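Local coordinates for protein putative secreted endoglycosylceramidase (Rhodococcus hoagii, PDB 6JYZ) that probably hydrolyses the glycosidic bond that joins the sugar to ceramide in galactosylceramide-type glycolipids, as an endogalactosylceramidase of glycosyl hydrolase family 5, at residues Tyr294-Ile298 and Trp330-Gly334; Gln364-Asp368 and Ile387-Ser391; Trp201-Ala206 and Ala247-Glu252. All blocks are in the same frame, centred on the assembly; numbering follows the deposited sequence.

Interaction 1 of 3, residues Tyr294-Ile298 and Trp330-Gly334; sequences YSQSI and WGWFG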
# COMPACT_ATOMS: atom_id res chain seq x y z
N TYR A 294 11.87 0.82 1.90
CA TYR A 294 12.19 1.34 3.22
C TYR A 294 13.70 1.59 3.43
O TYR A 294 14.09 1.88 4.57
CB TYR A 294 11.63 0.40 4.32
CG TYR A 294 10.14 0.60 4.57
CD1 TYR A 294 9.59 1.81 4.96
CD2 TYR A 294 9.24 -0.44 4.42
CE1 TYR A 294 8.25 1.97 5.28
CE2 TYR A 294 7.89 -0.33 4.73
CZ TYR A 294 7.40 0.89 5.16
OH TYR A 294 6.10 1.10 5.53
N SER A 295 14.49 1.55 2.35
CA SER A 295 15.92 1.85 2.46
C SER A 295 16.13 3.25 3.05
O SER A 295 15.49 4.22 2.65
CB SER A 295 16.62 1.68 1.18
OG SER A 295 16.52 0.34 0.70
N GLN A 296 17.05 3.30 4.01
CA GLN A 296 17.43 4.52 4.76
C GLN A 296 16.28 5.04 5.59
O GLN A 296 16.33 6.20 6.09
CB GLN A 296 18.08 5.61 3.89
CG GLN A 296 19.29 5.05 3.22
CD GLN A 296 20.18 6.12 2.64
OE1 GLN A 296 19.95 6.69 1.58
NE2 GLN A 296 21.28 6.35 3.34
N SER A 297 15.25 4.22 5.85
CA SER A 297 14.21 4.52 6.80
C SER A 297 14.26 3.52 7.97
O SER A 297 14.55 3.87 9.09
CB SER A 297 12.80 4.57 6.18
OG SER A 297 11.89 4.85 7.18
N ILE A 298 13.95 2.24 7.67
CA ILE A 298 13.82 1.21 8.69
C ILE A 298 14.53 -0.07 8.28
O ILE A 298 14.27 -1.13 8.90
CB ILE A 298 12.35 0.98 9.10
CG1 ILE A 298 11.51 0.53 7.89
CG2 ILE A 298 11.76 2.21 9.80
CD1 ILE A 298 10.13 0.01 8.31
N TRP A 330 5.98 3.09 1.85
CA TRP A 330 7.25 3.78 2.09
C TRP A 330 6.93 4.83 3.12
O TRP A 330 5.77 5.21 3.33
CB TRP A 330 7.79 4.37 0.79
CG TRP A 330 6.98 5.51 0.25
CD1 TRP A 330 5.88 5.43 -0.58
CD2 TRP A 330 7.29 6.91 0.41
NE1 TRP A 330 5.46 6.70 -0.93
CE2 TRP A 330 6.31 7.61 -0.35
CE3 TRP A 330 8.27 7.61 1.12
CZ2 TRP A 330 6.35 9.00 -0.48
CZ3 TRP A 330 8.34 8.98 0.96
CH2 TRP A 330 7.39 9.65 0.17
N GLY A 331 7.95 5.31 3.82
CA GLY A 331 7.68 6.39 4.77
C GLY A 331 8.83 6.54 5.74
O GLY A 331 9.68 5.66 5.86
N TRP A 332 8.84 7.72 6.37
CA TRP A 332 9.78 8.04 7.46
C TRP A 332 8.98 8.32 8.70
O TRP A 332 7.85 8.83 8.63
CB TRP A 332 10.70 9.23 7.09
CG TRP A 332 11.92 8.72 6.37
CD1 TRP A 332 13.16 8.50 6.93
CD2 TRP A 332 12.05 8.31 4.99
NE1 TRP A 332 14.01 7.98 5.99
CE2 TRP A 332 13.35 7.84 4.79
CE3 TRP A 332 11.20 8.29 3.86
CZ2 TRP A 332 13.84 7.33 3.59
CZ3 TRP A 332 11.68 7.82 2.65
CH2 TRP A 332 12.97 7.34 2.51
N PHE A 333 9.56 7.97 9.86
CA PHE A 333 8.78 7.86 11.10
C PHE A 333 9.34 8.71 12.25
O PHE A 333 8.75 8.67 13.33
CB PHE A 333 8.70 6.37 11.51
CG PHE A 333 8.12 5.53 10.38
CD1 PHE A 333 6.78 5.65 10.07
CD2 PHE A 333 8.97 4.70 9.62
CE1 PHE A 333 6.26 4.98 8.95
CE2 PHE A 333 8.41 3.98 8.55
CZ PHE A 333 7.07 4.12 8.24
N GLY A 334 10.43 9.41 11.99
CA GLY A 334 11.06 10.23 13.04
C GLY A 334 10.71 11.71 12.83
O GLY A 334 9.65 12.09 12.36
O HOH W 1 12.04 6.38 9.57

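Interaction 2 of 3, residues Gln364-Asp368 and Ile387-Ser391; sequences QACGD and IDCPS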
# COMPACT_ATOMS: atom_id res chain seq x y z
N GLN A 364 -2.66 6.79 12.28
CA GLN A 364 -2.40 5.73 13.26
C GLN A 364 -3.08 6.17 14.56
O GLN A 364 -2.78 7.27 15.03
CB GLN A 364 -0.90 5.57 13.41
CG GLN A 364 -0.60 4.46 14.43
CD GLN A 364 0.84 4.06 14.38
OE1 GLN A 364 1.63 4.43 15.27
NE2 GLN A 364 1.17 3.27 13.38
N ALA A 365 -3.91 5.30 15.13
CA ALA A 365 -4.66 5.63 16.35
C ALA A 365 -3.85 5.26 17.58
O ALA A 365 -2.81 4.62 17.58
CB ALA A 365 -5.89 4.79 16.36
N CYS A 366 -4.37 5.73 18.72
CA CYS A 366 -3.64 5.62 19.97
C CYS A 366 -3.51 4.18 20.49
O CYS A 366 -2.53 3.88 21.16
CB CYS A 366 -4.42 6.42 21.03
SG CYS A 366 -4.55 8.19 20.65
N GLY A 367 -4.46 3.33 20.15
CA GLY A 367 -4.44 1.93 20.54
C GLY A 367 -3.89 1.03 19.42
O GLY A 367 -3.97 -0.19 19.57
N ASP A 368 -3.35 1.58 18.35
CA ASP A 368 -2.77 0.71 17.30
C ASP A 368 -1.67 -0.11 17.95
O ASP A 368 -0.92 0.38 18.79
CB ASP A 368 -2.19 1.67 16.24
CG ASP A 368 -1.64 1.00 14.98
OD1 ASP A 368 -0.65 0.28 15.10
OD2 ASP A 368 -2.19 1.20 13.91
N ILE A 387 -2.47 12.64 15.50
CA ILE A 387 -3.58 12.32 16.41
C ILE A 387 -3.01 12.47 17.80
O ILE A 387 -1.97 11.91 18.18
CB ILE A 387 -4.15 10.91 16.13
CG1 ILE A 387 -4.96 10.96 14.84
CG2 ILE A 387 -4.95 10.32 17.31
CD1 ILE A 387 -5.55 9.57 14.28
N ASP A 388 -3.74 13.25 18.62
CA ASP A 388 -3.39 13.38 20.02
C ASP A 388 -3.87 12.15 20.81
O ASP A 388 -4.99 11.66 20.56
CB ASP A 388 -4.00 14.71 20.55
CG ASP A 388 -3.42 15.05 21.92
OD1 ASP A 388 -2.17 14.92 22.10
OD2 ASP A 388 -4.24 15.37 22.81
N CYS A 389 -3.05 11.73 21.76
CA CYS A 389 -3.44 10.59 22.61
C CYS A 389 -3.45 10.93 24.10
O CYS A 389 -2.57 11.67 24.55
CB CYS A 389 -2.46 9.46 22.38
SG CYS A 389 -2.56 8.85 20.67
N PRO A 390 -4.34 10.34 24.93
CA PRO A 390 -5.27 9.29 24.49
C PRO A 390 -6.60 9.78 23.95
O PRO A 390 -7.44 8.94 23.64
CB PRO A 390 -5.43 8.49 25.80
CG PRO A 390 -5.49 9.60 26.85
CD PRO A 390 -4.37 10.54 26.40
N SER A 391 -6.77 11.10 23.71
CA SER A 391 -8.05 11.60 23.24
C SER A 391 -8.50 11.10 21.87
O SER A 391 -9.68 10.96 21.59
CB SER A 391 -8.11 13.13 23.32
OG SER A 391 -7.60 13.72 22.11

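Interaction 3 of 3, residues Trp201-Ala206 and Ala247-Glu252; sequences WARLAA and AIRQAE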
# COMPACT_ATOMS: atom_id res chain seq x y z
N TRP A 201 -10.56 -14.22 -1.50
CA TRP A 201 -10.14 -13.25 -2.52
C TRP A 201 -11.05 -13.32 -3.73
O TRP A 201 -11.43 -12.29 -4.28
CB TRP A 201 -8.69 -13.51 -2.98
CG TRP A 201 -7.73 -12.48 -2.48
CD1 TRP A 201 -6.54 -12.69 -1.82
CD2 TRP A 201 -7.84 -11.04 -2.65
NE1 TRP A 201 -5.91 -11.49 -1.58
CE2 TRP A 201 -6.71 -10.45 -2.07
CE3 TRP A 201 -8.84 -10.21 -3.21
CZ2 TRP A 201 -6.52 -9.05 -2.04
CZ3 TRP A 201 -8.64 -8.84 -3.15
CH2 TRP A 201 -7.50 -8.26 -2.55
N ALA A 202 -11.40 -14.51 -4.19
CA ALA A 202 -12.29 -14.65 -5.36
C ALA A 202 -13.64 -13.99 -5.07
O ALA A 202 -14.16 -13.22 -5.91
CB ALA A 202 -12.45 -16.11 -5.70
N ARG A 203 -14.17 -14.23 -3.87
CA ARG A 203 -15.48 -13.66 -3.50
C ARG A 203 -15.36 -12.14 -3.48
O ARG A 203 -16.28 -11.43 -3.92
CB ARG A 203 -15.90 -14.20 -2.14
CG ARG A 203 -16.32 -15.67 -2.25
CD ARG A 203 -16.48 -16.23 -0.84
NE ARG A 203 -17.10 -17.56 -0.94
CZ ARG A 203 -17.40 -18.26 0.12
NH1 ARG A 203 -16.98 -17.95 1.33
NH2 ARG A 203 -18.15 -19.36 -0.06
N LEU A 204 -14.26 -11.58 -2.96
CA LEU A 204 -14.12 -10.13 -2.92
C LEU A 204 -13.92 -9.55 -4.30
O LEU A 204 -14.52 -8.49 -4.60
CB LEU A 204 -12.94 -9.78 -1.98
CG LEU A 204 -12.73 -8.28 -1.78
CD1 LEU A 204 -13.98 -7.61 -1.19
CD2 LEU A 204 -11.53 -8.02 -0.91
N ALA A 205 -13.15 -10.21 -5.17
CA ALA A 205 -12.99 -9.66 -6.50
C ALA A 205 -14.33 -9.63 -7.21
O ALA A 205 -14.59 -8.71 -8.01
CB ALA A 205 -11.99 -10.51 -7.30
N ALA A 206 -15.15 -10.64 -7.03
CA ALA A 206 -16.47 -10.64 -7.66
C ALA A 206 -17.27 -9.38 -7.26
O ALA A 206 -18.03 -8.87 -8.11
CB ALA A 206 -17.25 -11.92 -7.34
N ALA A 247 -8.11 -17.86 -9.14
CA ALA A 247 -9.43 -17.78 -8.54
C ALA A 247 -10.03 -16.43 -8.80
O ALA A 247 -11.24 -16.32 -9.10
CB ALA A 247 -9.33 -18.07 -7.07
N ILE A 248 -9.25 -15.35 -8.71
CA ILE A 248 -9.73 -13.99 -8.95
C ILE A 248 -10.13 -13.89 -10.42
O ILE A 248 -11.19 -13.29 -10.70
CB ILE A 248 -8.61 -13.00 -8.59
CG1 ILE A 248 -8.55 -12.90 -7.06
CG2 ILE A 248 -8.88 -11.64 -9.20
CD1 ILE A 248 -7.25 -12.16 -6.54
N ARG A 249 -9.33 -14.38 -11.35
CA ARG A 249 -9.67 -14.16 -12.76
C ARG A 249 -10.97 -14.90 -13.07
O ARG A 249 -11.79 -14.36 -13.86
CB ARG A 249 -8.53 -14.70 -13.63
CG ARG A 249 -7.26 -13.85 -13.56
CD ARG A 249 -7.49 -12.49 -14.22
NE ARG A 249 -6.28 -11.62 -14.18
CZ ARG A 249 -6.22 -10.41 -13.63
NH1 ARG A 249 -7.25 -9.85 -13.03
NH2 ARG A 249 -5.05 -9.76 -13.73
N GLN A 250 -11.23 -16.05 -12.49
CA GLN A 250 -12.52 -16.71 -12.71
C GLN A 250 -13.65 -15.89 -12.10
O GLN A 250 -14.73 -15.74 -12.70
CB GLN A 250 -12.45 -18.12 -12.11
CG GLN A 250 -13.75 -18.92 -12.25
CD GLN A 250 -14.09 -19.16 -13.69
OE1 GLN A 250 -13.25 -19.56 -14.50
NE2 GLN A 250 -15.36 -18.89 -14.02
N ALA A 251 -13.46 -15.34 -10.92
CA ALA A 251 -14.49 -14.62 -10.23
C ALA A 251 -14.80 -13.31 -10.94
O ALA A 251 -15.87 -12.70 -10.70
CB ALA A 251 -14.06 -14.33 -8.79
N GLU A 252 -13.91 -12.77 -11.78
CA GLU A 252 -14.14 -11.54 -12.50
C GLU A 252 -14.95 -11.77 -13.77
O GLU A 252 -15.21 -10.81 -14.48
CB GLU A 252 -12.80 -10.90 -12.90
CG GLU A 252 -12.03 -10.30 -11.71
CD GLU A 252 -10.64 -9.90 -12.16
OE1 GLU A 252 -10.00 -10.58 -12.94
OE2 GLU A 252 -10.17 -8.83 -11.66

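Interaction 1 of 3, residues Tyr294-Ile298 and Trp330-Gly334
Ser297 sets OG trans to its own backbone N (chi1 180°), which aims the hydroxyl at Gly331. Trp332 carries CG trans to its carbonyl carbon (chi1 -88°), which lays the indole against Ser297. Both segments are loops that follow successive barrel strands, 287-289 and 326-330, of the (beta/alpha)8 barrel of family 5. They lie at the C-terminal strand ends, where this family has its active site. Ser297 OG donates to Gly331 O at 2.7 Å, in the carbonyl plane. The same OG accepts from a water, and that water accepts from Phe333 N. Trp332 NE1 donates to Gln296 O at 2.9 Å. This bond is bent, 144° at the hydrogen, and the donor stands above the carbonyl plane. Ser297 CB sits over one indole face, 3.7 Å from the centroid of the five-membered ring of Trp332, in a CH-pi contact. A leucine in place of Trp332 would probably leave Gln296 O without this donor and strip Ser297 CB of its flat support. Tyr294 and Phe333 cross at about a right angle, with Tyr294 CE1 at the Phe333 ring edge. The Tyr294 hydroxyl is hydrogen-bonded to Glu329, just before the second segment. On the exposed side, Ile298 CG2 touches Phe333 CD2 at 3.7 Å, again at the ring edge.

Interaction 2 of 3, residues Gln364-Asp368 and Ile387-Ser391
Cys366 and Cys389 are joined by a disulfide, with SG of Cys366 2.1 Å from SG of Cys389. The two half-cystines have nearly the same first torsion. Each SG lies trans to its carbonyl carbon and beside its backbone N, with chi1 -62° at Cys366 and -65° at Cys389. Both CB atoms point toward the opposite segment, so the sulfurs meet between the backbones. The S-S torsion is -95°, close to the value a disulfide prefers. Every torsion along the bridge is negative, which makes it a left-handed spiral disulfide. The CA atoms of Cys366 and Cys389 end up 5.6 Å apart. The bridge is the only covalent link between these segments, and no hydrogen bond crosses. It staples two loops on one end of the (beta/alpha)8 barrel. Segment 364-368 follows barrel strand 356-359 and leads into helix 369-374. Segment 387-391 starts at the last residue of strand 385-387 and runs toward strand 394-397. A type I turn from Ala365 to Asp368 presents Cys366, and it is closed by Asp368 N to Ala365 O at 3.2 Å. Asp368 then takes the N-cap position of the helix. On the other segment, a cis peptide bond joins Cys389 to Pro390. Pro390 CA comes within 4.1 Å of Cys366 SG, and its ring reaches Leu60. Ile387 packs against the Cys366 half of the bridge. Its CG2, trans to the backbone N, faces Cys366 SG at 4.0 Å. The other branch extends along CG1 and puts CD1 3.7 Å from the backbone O of Gln364. Cys366 SG also lies 3.5 Å from Asp388 O, an ordinary contact.

Interaction 3 of 3, residues Trp201-Ala206 and Ala247-Glu252
Ala251 CB presses against Ala202 O at 3.1 Å, the shortest contact between these two helical segments. Ala202 CB lies 3.9 Å from Ala251 CB and touches Ala247 as well. Such small side chains let the short axes approach to 8.0 Å, at a crossing angle of -33°. The buried flank is formed by Trp201, Ala205 and Ile248. Ile248 CG2 meets Ala205 CB at 3.8 Å. The other branch runs beside Trp201, and Ile248 CD1 lies 4.1 Å from Trp201 CB and touches the indole. Tyr217 of strand 214-218 touches Ile248, Ala205 and Trp201 from within. The alanines 202, 206, 247 and 251 make the partly exposed side. There the methyls of Ala206 and Ala251 are further apart, CB to CB 4.3 Å, though Ala206 CB still touches Ala251 O. Glu252 follows directly after the last helical residue, Ala251. Its OE1 accepts from Arg249 NH1 at 2.8 Å through the syn lone pair, nearly in the guanidinium plane. Glu252 OE2 is hydrogen-bonded to Tyr217 OH and His258 N, and Arg249 also pairs with Asp284. No hydrogen bond crosses between the segments. Helices 193-206 and 230-251 run side by side in the outer layer, flanking strand 214-218, as neighbouring helices do in a (beta/alpha)8 barrel.

Overall arrangement
Interactions 1 and 2 join loops, while interaction 3 joins two outer helices of the barrel. All three are partly buried. Interaction 1 lies deepest, its centre about 14 Å from that of the chain. Interactions 2 and 3 lie further out, at about 21 and 20 Å. Interactions 1 and 2 are neighbours, with nearest atoms about 7 Å apart. They share a part of the barrel, since strands 326-330 and 356-359, which precede one loop of each, pair in parallel. Interaction 3 is on the opposite side of the chain's centre from interaction 1. Interaction 1 uses hydrogen bonds, a water and aromatic rings, interaction 2 a covalent bridge, and interaction 3 apolar packing of alanines, an isoleucine and a tryptophan.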